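Local coordinates for protein SYE1 (Shewanella oneidensis, PDB 4AWT) that binds flavin mononucleotide and probably uses it to pass hydride from NADH or NADPH to carbon-carbon double bonds of its substrates, at residues F98-H103 / E179-N184; I192-N197 / V244-I249; V230-A235 / H262-L267. The protein carries 1 engineered substitution. One frame throughout, in Å; residues are numbered along the deposited sequence.

In the fold
Contact 1 comes first along the chain: Phe98-His103 meets Glu179-Asn184 after an excursion of 75 residues, pairing the third and fourth strands of an eight-stranded TIM barrel. It is complete before the other two begin. Contacts 2 and 3 cross, because Val230-Ala235 of contact 3 falls between Ile192-Asn197 and Val244-Ile249 of contact 2, and His262-Leu267 follows both. Contact 2 joins two loops beyond the strands, whereas contact 3 closes a beta-alpha-beta unit by pairing the fifth and sixth strands. Strands 177-181 and 230-234 are neighbours, so contacts 1 and 3 belong to one continuous sheet, and both reach the flavin.

Contact 1: residues F98-H103 / E179-N184; sequences FAQLWH and ELHAAN. With FMN (flavin mononucleotide), chain B.
The amide nitrogen NE2 of Gln100 serves two acceptors at once, Glu179 OE2 at 2.9 Å and O2 of the flavin at 2.8 Å. The setting is a TIM barrel, whose parallel strands 96-102 and 177-181 lie side by side and carry both Gln100 and Glu179 on the face lining the inside of the barrel. With CG anti to the backbone N (chi1 -173°), the extended side chain of Gln100 reaches the pyrimidine end of the isoalloxazine, where its OE1 accepts from flavin N3 at 2.9 Å. The amide thus reads a donor and an acceptor together, and Glu179 helps to fix which way round it lies. The other carboxylate oxygen of Glu179, OE1, is held by Tyr266 and His268.

The His181 ring lies against this amide, its plane turned 24° from the amide plane, with Gln100 NE2 over one face toward the rim. His181 NE2 approaches flavin O2 to 3.0 Å. Beside the imidazole runs the indole of Trp102, nearly parallel but slid so far that the rings barely overlap; Trp102 NE1 comes within 3.4 Å of His181 CD2. Ala183 N donates to His181 ND1 at 3.2 Å, which restrains the rotation of the imidazole. Replacing His181 by an alanine removes the ring, which would probably open a gap beside flavin O2 and the Gln100 amide and leave Ala183 N without its acceptor.

Backbone bonds bind the strands, among them Leu101 N to Glu179 O at 2.8 Å. Beside the last of them, His181 N to Leu101 O, a water accepts from His103 N and lies 2.7 Å from both Leu101 O and His181 O.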
loop_
_atom_site.group_PDB
_atom_site.type_symbol
_atom_site.label_atom_id
_atom_site.label_comp_id
_atom_site.label_asym_id
_atom_site.label_seq_id
_atom_site.Cartn_x
_atom_site.Cartn_y
_atom_site.Cartn_z
ATOM N N PHE A 98 2.519 0.488 -10.167
ATOM C CA PHE A 98 1.129 0.616 -9.732
ATOM C C PHE A 98 1.032 1.727 -8.703
ATOM O O PHE A 98 1.950 1.911 -7.903
ATOM C CB PHE A 98 0.597 -0.681 -9.133
ATOM C CG PHE A 98 0.101 -1.729 -10.113
ATOM C CD1 PHE A 98 0.694 -1.950 -11.349
ATOM C CD2 PHE A 98 -0.990 -2.522 -9.762
ATOM C CE1 PHE A 98 0.210 -2.927 -12.205
ATOM C CE2 PHE A 98 -1.469 -3.501 -10.622
ATOM C CZ PHE A 98 -0.870 -3.711 -11.833
ATOM N N ALA A 99 -0.090 2.447 -8.687
ATOM C CA ALA A 99 -0.356 3.474 -7.701
ATOM C C ALA A 99 -1.122 2.886 -6.524
ATOM O O ALA A 99 -2.181 2.300 -6.738
ATOM C CB ALA A 99 -1.192 4.608 -8.281
ATOM N N GLN A 100 -0.642 3.079 -5.300
ATOM C CA GLN A 100 -1.371 2.598 -4.129
ATOM C C GLN A 100 -2.400 3.640 -3.698
ATOM O O GLN A 100 -2.075 4.665 -3.128
ATOM C CB GLN A 100 -0.466 2.249 -2.958
ATOM C CG GLN A 100 -1.326 1.602 -1.876
ATOM C CD GLN A 100 -0.616 1.376 -0.588
ATOM O OE1 GLN A 100 -0.151 2.327 0.068
ATOM N NE2 GLN A 100 -0.563 0.126 -0.148
ATOM N N LEU A 101 -3.686 3.358 -3.978
ATOM C CA LEU A 101 -4.761 4.288 -3.637
ATOM C C LEU A 101 -5.073 4.187 -2.154
ATOM O O LEU A 101 -5.375 3.101 -1.647
ATOM C CB LEU A 101 -5.995 3.976 -4.463
ATOM C CG LEU A 101 -5.804 3.934 -5.966
ATOM C CD1 LEU A 101 -7.154 3.706 -6.648
ATOM C CD2 LEU A 101 -5.141 5.192 -6.499
ATOM N N TRP A 102 -5.033 5.337 -1.477
ATOM C CA TRP A 102 -5.047 5.371 -0.019
ATOM C C TRP A 102 -6.242 6.162 0.524
ATOM O O TRP A 102 -6.470 7.309 0.133
ATOM C CB TRP A 102 -3.773 6.023 0.509
ATOM C CG TRP A 102 -3.321 5.595 1.861
ATOM C CD1 TRP A 102 -3.796 4.629 2.694
ATOM C CD2 TRP A 102 -2.166 6.143 2.498
ATOM N NE1 TRP A 102 -2.996 4.540 3.810
ATOM C CE2 TRP A 102 -1.985 5.438 3.699
ATOM C CE3 TRP A 102 -1.251 7.141 2.141
ATOM C CZ2 TRP A 102 -0.904 5.710 4.542
ATOM C CZ3 TRP A 102 -0.188 7.377 2.988
ATOM C CH2 TRP A 102 -0.029 6.692 4.135
ATOM N N HIS A 103 -6.906 5.574 1.514
ATOM C CA HIS A 103 -7.770 6.315 2.439
ATOM C C HIS A 103 -7.447 5.781 3.819
ATOM O O HIS A 103 -7.611 4.594 4.100
ATOM C CB HIS A 103 -9.260 6.172 2.135
ATOM C CG HIS A 103 -10.112 7.184 2.854
ATOM N ND1 HIS A 103 -10.024 7.434 4.152
ATOM C CD2 HIS A 103 -11.023 8.021 2.306
ATOM C CE1 HIS A 103 -10.885 8.384 4.442
ATOM N NE2 HIS A 103 -11.516 8.769 3.341
ATOM N N GLU A 179 -3.061 -0.363 -6.723
ATOM C CA GLU A 179 -3.163 -1.240 -5.575
ATOM C C GLU A 179 -4.091 -0.579 -4.593
ATOM O O GLU A 179 -3.868 0.557 -4.143
ATOM C CB GLU A 179 -1.808 -1.471 -4.908
ATOM C CG GLU A 179 -1.904 -2.454 -3.750
ATOM C CD GLU A 179 -0.578 -2.681 -3.049
ATOM O OE1 GLU A 179 0.223 -3.506 -3.602
ATOM O OE2 GLU A 179 -0.333 -2.071 -1.999
ATOM N N LEU A 180 -5.163 -1.281 -4.199
ATOM C CA LEU A 180 -6.035 -0.773 -3.148
ATOM C C LEU A 180 -5.411 -1.055 -1.800
ATOM O O LEU A 180 -5.211 -2.207 -1.427
ATOM C CB LEU A 180 -7.379 -1.467 -3.242
ATOM C CG LEU A 180 -8.389 -1.100 -2.160
ATOM C CD1 LEU A 180 -8.701 0.401 -2.207
ATOM C CD2 LEU A 180 -9.644 -1.942 -2.305
ATOM N N HIS A 181 -5.131 -0.006 -1.028
ATOM C CA HIS A 181 -4.605 -0.203 0.328
ATOM C C HIS A 181 -5.789 -0.579 1.228
ATOM O O HIS A 181 -6.531 0.300 1.670
ATOM C CB HIS A 181 -3.909 1.031 0.851
ATOM C CG HIS A 181 -3.046 0.765 2.042
ATOM N ND1 HIS A 181 -3.120 -0.382 2.750
ATOM C CD2 HIS A 181 -2.047 1.547 2.537
ATOM C CE1 HIS A 181 -2.191 -0.293 3.683
ATOM N NE2 HIS A 181 -1.519 0.836 3.584
ATOM N N ALA A 182 -5.978 -1.855 1.490
ATOM C CA ALA A 182 -6.981 -2.360 2.389
ATOM C C ALA A 182 -6.351 -3.003 3.613
ATOM O O ALA A 182 -6.976 -3.833 4.282
ATOM C CB ALA A 182 -7.938 -3.314 1.664
ATOM N N ALA A 183 -5.161 -2.538 3.958
ATOM C CA ALA A 183 -4.293 -3.116 4.972
ATOM C C ALA A 183 -3.952 -2.074 6.033
ATOM O O ALA A 183 -4.451 -0.955 6.039
ATOM C CB ALA A 183 -3.061 -3.710 4.286
ATOM N N ASN A 184 -3.077 -2.505 6.943
ATOM C CA ASN A 184 -2.364 -1.771 7.960
ATOM C C ASN A 184 -3.264 -0.765 8.694
ATOM O O ASN A 184 -2.818 0.323 9.066
ATOM C CB ASN A 184 -1.113 -1.132 7.379
ATOM C CG ASN A 184 -0.172 -2.205 6.887
ATOM O OD1 ASN A 184 -0.367 -3.382 7.115
ATOM N ND2 ASN A 184 0.857 -1.796 6.189
HETATM N N1 FMN B . 2.818 0.169 3.400
HETATM C C2 FMN B . 1.816 0.554 2.619
HETATM O O2 FMN B . 0.930 -0.251 2.225
HETATM N N3 FMN B . 1.720 1.877 2.210
HETATM C C4 FMN B . 2.636 2.848 2.579
HETATM O O4 FMN B . 2.532 3.999 2.077
HETATM C C4A FMN B . 3.615 2.452 3.486
HETATM N N5 FMN B . 4.526 3.379 3.990
HETATM C C5A FMN B . 5.732 2.872 4.545
HETATM C C6 FMN B . 6.772 3.727 4.811
HETATM C C7 FMN B . 8.002 3.264 5.337
HETATM C C7M FMN B . 9.139 4.246 5.485
HETATM C C8 FMN B . 8.119 1.939 5.630
HETATM C C8M FMN B . 9.410 1.353 6.165
HETATM C C9 FMN B . 7.052 1.053 5.373
HETATM C C9A FMN B . 5.853 1.506 4.819
HETATM N N10 FMN B . 4.806 0.615 4.504
HETATM C C10 FMN B . 3.722 1.078 3.782
HETATM C "C1'" FMN B . 4.984 -0.820 4.746
HETATM C "C2'" FMN B . 5.899 -1.506 3.716
HETATM O "O2'" FMN B . 5.268 -1.570 2.448
HETATM C "C3'" FMN B . 6.238 -2.934 4.098
HETATM O "O3'" FMN B . 5.097 -3.777 4.070
HETATM C "C4'" FMN B . 6.942 -3.092 5.458
HETATM O "O4'" FMN B . 7.970 -2.130 5.634
HETATM C "C5'" FMN B . 7.433 -4.507 5.696
HETATM O "O5'" FMN B . 8.425 -4.889 4.727
HETATM P P FMN B . 9.990 -4.811 5.117
HETATM O O1P FMN B . 10.321 -3.348 5.273
HETATM O O2P FMN B . 10.174 -5.578 6.407
HETATM O O3P FMN B . 10.666 -5.446 3.926
HETATM O O HOH W 1 -6.947 2.735 0.571
HETATM O O HOH W 2 -8.192 1.906 3.322
#

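Contact 2: residues I192-N197 / V244-I249; sequences IDSEAN and VDADPI
Ser194 lays its hydroxyl against the backbone and methyl of Ala246, with OG 3.5 Å from Ala246 CB. Two loops of the TIM barrel meet here: Ile192-Asn197, which leaves helix 187-192, and Val244-Ile249, which leads from strand 230-234 into helix 248-261. Ser194 OG occupies the crowded position between its own backbone N and carbonyl carbon (chi1 64°), and from there it works in both directions, accepting from Ala246 N at 3.0 Å and donating to Glu195 OE2 at 2.6 Å. The bent chain of Glu195 brings that carboxylate back toward the serine, where OE2 receives the proton on its anti lone pair.

Asp245 returns the grip from the other loop. Its OD1 accepts from Ser194 N at 2.9 Å, again through the anti lone pair, while OD2 is met from above the carboxylate plane by Asp247 N in a long bond of 3.3 Å, forming an Asx turn just ahead of the helix for which Asp247 is the N-cap. Thr251 supplies OD2 with a further partner.

Asp193 crosses obliquely over Asp245, its OD1 standing 4.6 Å from Asp245 OD1. Two carboxylates so close are likely to raise each other's pKa somewhat, although Tyr252 OH is hydrogen-bonded to Asp193 OD1 and Arg210 makes a long, weak ion pair with Asp245. Arg210 and Ser194 also border the site of a bound ethyl hydrogen carbonate.

Glu195 N completes the junction with a bond to Val244 O at 2.9 Å, and Glu195 CB presses close to that same oxygen at 3.2 Å.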
loop_
_atom_site.group_PDB
_atom_site.type_symbol
_atom_site.label_atom_id
_atom_site.label_comp_id
_atom_site.label_asym_id
_atom_site.label_seq_id
_atom_site.Cartn_x
_atom_site.Cartn_y
_atom_site.Cartn_z
ATOM N N ILE A 192 -13.177 -4.259 7.748
ATOM C CA ILE A 192 -12.961 -5.711 7.697
ATOM C C ILE A 192 -12.860 -6.315 9.075
ATOM O O ILE A 192 -13.423 -7.381 9.347
ATOM C CB ILE A 192 -11.696 -6.042 6.881
ATOM C CG1 ILE A 192 -11.832 -5.639 5.429
ATOM C CG2 ILE A 192 -11.357 -7.535 7.011
ATOM C CD1 ILE A 192 -10.545 -5.724 4.615
ATOM N N ASP A 193 -12.056 -5.709 9.942
ATOM C CA ASP A 193 -11.668 -6.327 11.206
ATOM C C ASP A 193 -12.742 -6.104 12.266
ATOM O O ASP A 193 -13.158 -4.991 12.560
ATOM C CB ASP A 193 -10.334 -5.810 11.662
ATOM C CG ASP A 193 -9.114 -6.332 10.898
ATOM O OD1 ASP A 193 -9.326 -7.167 10.001
ATOM O OD2 ASP A 193 -8.005 -5.880 11.243
ATOM N N SER A 194 -13.173 -7.220 12.873
ATOM C CA SER A 194 -14.353 -7.190 13.728
ATOM C C SER A 194 -14.230 -6.221 14.865
ATOM O O SER A 194 -15.230 -5.600 15.252
ATOM C CB SER A 194 -14.638 -8.585 14.243
ATOM O OG SER A 194 -13.625 -9.080 15.061
ATOM N N GLU A 195 -13.043 -6.063 15.496
ATOM C CA GLU A 195 -12.979 -5.264 16.690
ATOM C C GLU A 195 -12.917 -3.754 16.355
ATOM O O GLU A 195 -12.985 -2.928 17.276
ATOM C CB GLU A 195 -11.826 -5.700 17.569
ATOM C CG GLU A 195 -11.911 -7.169 17.925
ATOM C CD GLU A 195 -13.310 -7.708 18.280
ATOM O OE1 GLU A 195 -13.656 -7.210 19.373
ATOM O OE2 GLU A 195 -14.010 -8.532 17.596
ATOM N N ALA A 196 -12.771 -3.423 15.098
ATOM C CA ALA A 196 -12.786 -2.034 14.667
ATOM C C ALA A 196 -14.131 -1.580 14.111
ATOM O O ALA A 196 -14.285 -0.410 13.806
ATOM C CB ALA A 196 -11.693 -1.820 13.624
ATOM N N ASN A 197 -15.082 -2.507 13.974
ATOM C CA ASN A 197 -16.306 -2.277 13.273
ATOM C C ASN A 197 -17.467 -2.649 14.236
ATOM O O ASN A 197 -17.727 -3.795 14.459
ATOM C CB ASN A 197 -16.343 -3.091 12.015
ATOM C CG ASN A 197 -17.542 -2.861 11.138
ATOM O OD1 ASN A 197 -17.486 -3.208 9.893
ATOM N ND2 ASN A 197 -18.556 -2.346 11.636
ATOM N N VAL A 244 -7.972 -5.107 14.877
ATOM C CA VAL A 244 -7.886 -6.498 15.293
ATOM C C VAL A 244 -9.119 -7.228 14.814
ATOM O O VAL A 244 -10.232 -6.698 15.036
ATOM C CB VAL A 244 -7.815 -6.581 16.853
ATOM C CG1 VAL A 244 -7.731 -8.029 17.313
ATOM C CG2 VAL A 244 -6.619 -5.788 17.364
ATOM N N ASP A 245 -8.972 -8.396 14.215
ATOM C CA ASP A 245 -10.094 -9.230 13.859
ATOM C C ASP A 245 -10.131 -10.448 14.792
ATOM O O ASP A 245 -9.093 -10.994 15.143
ATOM C CB ASP A 245 -10.014 -9.720 12.439
ATOM C CG ASP A 245 -11.222 -10.467 12.009
ATOM O OD1 ASP A 245 -12.353 -9.884 12.144
ATOM O OD2 ASP A 245 -11.109 -11.613 11.587
ATOM N N ALA A 246 -11.270 -10.880 15.193
ATOM C CA ALA A 246 -11.442 -11.991 16.138
ATOM C C ALA A 246 -11.141 -13.338 15.502
ATOM O O ALA A 246 -10.675 -14.256 16.205
ATOM C CB ALA A 246 -12.832 -12.022 16.724
ATOM N N ASP A 247 -11.356 -13.528 14.213
ATOM C CA ASP A 247 -11.168 -14.806 13.544
ATOM C C ASP A 247 -10.495 -14.533 12.191
ATOM O O ASP A 247 -11.098 -14.703 11.148
ATOM C CB ASP A 247 -12.494 -15.547 13.404
ATOM C CG ASP A 247 -12.423 -16.986 12.968
ATOM O OD1 ASP A 247 -11.289 -17.448 12.624
ATOM O OD2 ASP A 247 -13.490 -17.653 12.939
ATOM N N PRO A 248 -9.243 -14.129 12.249
ATOM C CA PRO A 248 -8.640 -13.639 10.991
ATOM C C PRO A 248 -8.433 -14.717 9.976
ATOM O O PRO A 248 -8.459 -14.401 8.776
ATOM C CB PRO A 248 -7.330 -12.974 11.478
ATOM C CG PRO A 248 -7.079 -13.600 12.808
ATOM C CD PRO A 248 -8.402 -13.883 13.390
ATOM N N ILE A 249 -8.231 -15.977 10.350
ATOM C CA ILE A 249 -8.123 -16.994 9.303
ATOM C C ILE A 249 -9.387 -17.080 8.502
ATOM O O ILE A 249 -9.336 -17.176 7.261
ATOM C CB ILE A 249 -7.687 -18.353 9.889
ATOM C CG1 ILE A 249 -6.369 -18.152 10.646
ATOM C CG2 ILE A 249 -7.538 -19.411 8.818
ATOM C CD1 ILE A 249 -5.628 -19.415 10.970
#

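Contact 3: residues V230-A235 / H262-L267; sequences VGVRLA and HRIVYL. With FMN (flavin mononucleotide), chain B.
Gly231 forms a hollow in strand 230-234, and the ring of Tyr266 fills it. The glycine CA lies 3.8 Å from the ring centroid and 8° off its normal, a CH-pi contact squarely over the middle of the face. A chi1 of 74° folds the tyrosine back over the strand; any side-chain carbon at Gly231 would run into its CE1.

On the opposite face of the sheet the bumps are aliphatic. Ile264 sends CD1 into the angle between CB and CG2 of Val232, 3.6 Å from CG2, while its other branch, CG2, meets Val230 CG1 at 4.1 Å; both valines are crossed at about a right angle. Leu267 places CD1 over Val232 O at 3.5 Å and against Leu234 CD1 at 3.8 Å, filling the step between Val232 and Leu234.

Two backbone bonds set the alignment, Val265 N to Val230 O at 2.9 Å and Val232 N to Tyr266 O. Arg233 points away from this pairing toward the flavin, where NH1 donates to O2 and O2' and NH2 to O3'.

Together the strands close a beta-alpha-beta crossover. Its connecting helix, 248-261, sets Leu259 against Val232, Ile264 and Leu267, and helix 212-225 backs Val230 and Ile264, whereas Tyr266 lies inside the barrel among Phe98 and strand 295-299.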
loop_
_atom_site.group_PDB
_atom_site.type_symbol
_atom_site.label_atom_id
_atom_site.label_comp_id
_atom_site.label_asym_id
_atom_site.label_seq_id
_atom_site.Cartn_x
_atom_site.Cartn_y
_atom_site.Cartn_z
ATOM N N VAL A 230 -5.913 -4.112 -11.284
ATOM C CA VAL A 230 -6.278 -3.882 -9.894
ATOM C C VAL A 230 -5.617 -4.945 -9.022
ATOM O O VAL A 230 -5.901 -6.131 -9.144
ATOM C CB VAL A 230 -7.787 -3.911 -9.685
ATOM C CG1 VAL A 230 -8.155 -3.831 -8.208
ATOM C CG2 VAL A 230 -8.459 -2.773 -10.460
ATOM N N GLY A 231 -4.774 -4.483 -8.081
ATOM C CA GLY A 231 -4.276 -5.313 -6.988
ATOM C C GLY A 231 -4.871 -4.813 -5.689
ATOM O O GLY A 231 -5.370 -3.685 -5.614
ATOM N N VAL A 232 -4.800 -5.641 -4.637
ATOM C CA VAL A 232 -5.304 -5.280 -3.338
ATOM C C VAL A 232 -4.293 -5.706 -2.281
ATOM O O VAL A 232 -3.768 -6.815 -2.364
ATOM C CB VAL A 232 -6.673 -5.908 -3.050
ATOM C CG1 VAL A 232 -7.165 -5.599 -1.642
ATOM C CG2 VAL A 232 -7.698 -5.463 -4.085
ATOM N N ARG A 233 -4.085 -4.864 -1.271
ATOM C CA ARG A 233 -3.226 -5.171 -0.140
ATOM C C ARG A 233 -4.079 -5.416 1.101
ATOM O O ARG A 233 -4.960 -4.622 1.432
ATOM C CB ARG A 233 -2.232 -4.042 0.117
ATOM C CG ARG A 233 -1.012 -4.547 0.880
ATOM C CD ARG A 233 0.104 -3.532 1.000
ATOM N NE ARG A 233 1.360 -4.227 1.253
ATOM C CZ ARG A 233 2.460 -3.730 1.796
ATOM N NH1 ARG A 233 2.478 -2.571 2.381
ATOM N NH2 ARG A 233 3.565 -4.481 1.801
ATOM N N LEU A 234 -3.769 -6.527 1.801
ATOM C CA LEU A 234 -4.418 -6.936 3.038
ATOM C C LEU A 234 -3.372 -7.191 4.118
ATOM O O LEU A 234 -2.226 -7.541 3.812
ATOM C CB LEU A 234 -5.263 -8.217 2.867
ATOM C CG LEU A 234 -6.416 -8.108 1.878
ATOM C CD1 LEU A 234 -7.096 -9.475 1.781
ATOM C CD2 LEU A 234 -7.436 -7.036 2.261
ATOM N N ALA A 235 -3.791 -7.075 5.374
ATOM C CA ALA A 235 -2.962 -7.354 6.537
ATOM C C ALA A 235 -3.736 -8.225 7.504
ATOM O O ALA A 235 -4.369 -7.737 8.446
ATOM C CB ALA A 235 -2.525 -6.092 7.204
ATOM N N HIS A 262 -13.548 -11.442 -8.026
ATOM C CA HIS A 262 -13.341 -10.239 -8.823
ATOM C C HIS A 262 -12.204 -10.351 -9.809
ATOM O O HIS A 262 -12.039 -9.445 -10.641
ATOM C CB HIS A 262 -13.088 -9.035 -7.920
ATOM C CG HIS A 262 -14.292 -8.526 -7.210
ATOM N ND1 HIS A 262 -15.263 -7.789 -7.852
ATOM C CD2 HIS A 262 -14.658 -8.625 -5.945
ATOM C CE1 HIS A 262 -16.165 -7.474 -6.980
ATOM N NE2 HIS A 262 -15.844 -7.945 -5.792
ATOM N N ARG A 263 -11.399 -11.408 -9.727
ATOM C CA ARG A 263 -10.322 -11.650 -10.663
ATOM C C ARG A 263 -9.266 -10.539 -10.588
ATOM O O ARG A 263 -8.595 -10.227 -11.586
ATOM C CB ARG A 263 -10.785 -11.909 -12.100
ATOM C CG ARG A 263 -11.679 -13.154 -12.178
ATOM C CD ARG A 263 -10.898 -14.428 -11.908
ATOM N NE ARG A 263 -11.635 -15.651 -12.244
ATOM C CZ ARG A 263 -12.360 -16.424 -11.476
ATOM N NH1 ARG A 263 -12.538 -16.162 -10.202
ATOM N NH2 ARG A 263 -12.975 -17.522 -11.926
ATOM N N ILE A 264 -9.050 -9.979 -9.420
ATOM C CA ILE A 264 -8.016 -8.973 -9.272
ATOM C C ILE A 264 -6.660 -9.604 -9.683
ATOM O O ILE A 264 -6.434 -10.797 -9.511
ATOM C CB ILE A 264 -7.942 -8.370 -7.879
ATOM C CG1 ILE A 264 -7.525 -9.338 -6.796
ATOM C CG2 ILE A 264 -9.281 -7.663 -7.530
ATOM C CD1 ILE A 264 -7.197 -8.709 -5.470
ATOM N N VAL A 265 -5.776 -8.778 -10.210
ATOM C CA VAL A 265 -4.551 -9.282 -10.811
ATOM C C VAL A 265 -3.536 -9.749 -9.782
ATOM O O VAL A 265 -2.754 -10.678 -10.061
ATOM C CB VAL A 265 -3.959 -8.246 -11.790
ATOM C CG1 VAL A 265 -3.224 -7.109 -11.101
ATOM C CG2 VAL A 265 -3.077 -8.905 -12.803
ATOM N N TYR A 266 -3.509 -9.146 -8.611
ATOM C CA TYR A 266 -2.648 -9.629 -7.523
ATOM C C TYR A 266 -3.299 -9.355 -6.203
ATOM O O TYR A 266 -4.085 -8.394 -6.033
ATOM C CB TYR A 266 -1.250 -9.050 -7.605
ATOM C CG TYR A 266 -0.989 -7.611 -7.239
ATOM C CD1 TYR A 266 -1.063 -7.156 -5.927
ATOM C CD2 TYR A 266 -0.570 -6.706 -8.184
ATOM C CE1 TYR A 266 -0.776 -5.866 -5.579
ATOM C CE2 TYR A 266 -0.189 -5.424 -7.860
ATOM C CZ TYR A 266 -0.283 -4.985 -6.559
ATOM O OH TYR A 266 0.128 -3.733 -6.243
ATOM N N LEU A 267 -2.877 -10.134 -5.224
ATOM C CA LEU A 267 -3.191 -9.955 -3.803
ATOM C C LEU A 267 -1.849 -9.822 -3.102
ATOM O O LEU A 267 -0.973 -10.669 -3.269
ATOM C CB LEU A 267 -3.979 -11.146 -3.259
ATOM C CG LEU A 267 -4.283 -11.120 -1.785
ATOM C CD1 LEU A 267 -5.056 -9.907 -1.372
ATOM C CD2 LEU A 267 -5.035 -12.393 -1.386
HETATM N N1 FMN B . 2.818 0.169 3.400
HETATM C C2 FMN B . 1.816 0.554 2.619
HETATM O O2 FMN B . 0.930 -0.251 2.225
HETATM N N3 FMN B . 1.720 1.877 2.210
HETATM C C4 FMN B . 2.636 2.848 2.579
HETATM O O4 FMN B . 2.532 3.999 2.077
HETATM C C4A FMN B . 3.615 2.452 3.486
HETATM N N5 FMN B . 4.526 3.379 3.990
HETATM C C5A FMN B . 5.732 2.872 4.545
HETATM C C6 FMN B . 6.772 3.727 4.811
HETATM C C7 FMN B . 8.002 3.264 5.337
HETATM C C7M FMN B . 9.139 4.246 5.485
HETATM C C8 FMN B . 8.119 1.939 5.630
HETATM C C8M FMN B . 9.410 1.353 6.165
HETATM C C9 FMN B . 7.052 1.053 5.373
HETATM C C9A FMN B . 5.853 1.506 4.819
HETATM N N10 FMN B . 4.806 0.615 4.504
HETATM C C10 FMN B . 3.722 1.078 3.782
HETATM C "C1'" FMN B . 4.984 -0.820 4.746
HETATM C "C2'" FMN B . 5.899 -1.506 3.716
HETATM O "O2'" FMN B . 5.268 -1.570 2.448
HETATM C "C3'" FMN B . 6.238 -2.934 4.098
HETATM O "O3'" FMN B . 5.097 -3.777 4.070
HETATM C "C4'" FMN B . 6.942 -3.092 5.458
HETATM O "O4'" FMN B . 7.970 -2.130 5.634
HETATM C "C5'" FMN B . 7.433 -4.507 5.696
HETATM O "O5'" FMN B . 8.425 -4.889 4.727
HETATM P P FMN B . 9.990 -4.811 5.117
HETATM O O1P FMN B . 10.321 -3.348 5.273
HETATM O O2P FMN B . 10.174 -5.578 6.407
HETATM O O3P FMN B . 10.666 -5.446 3.926
#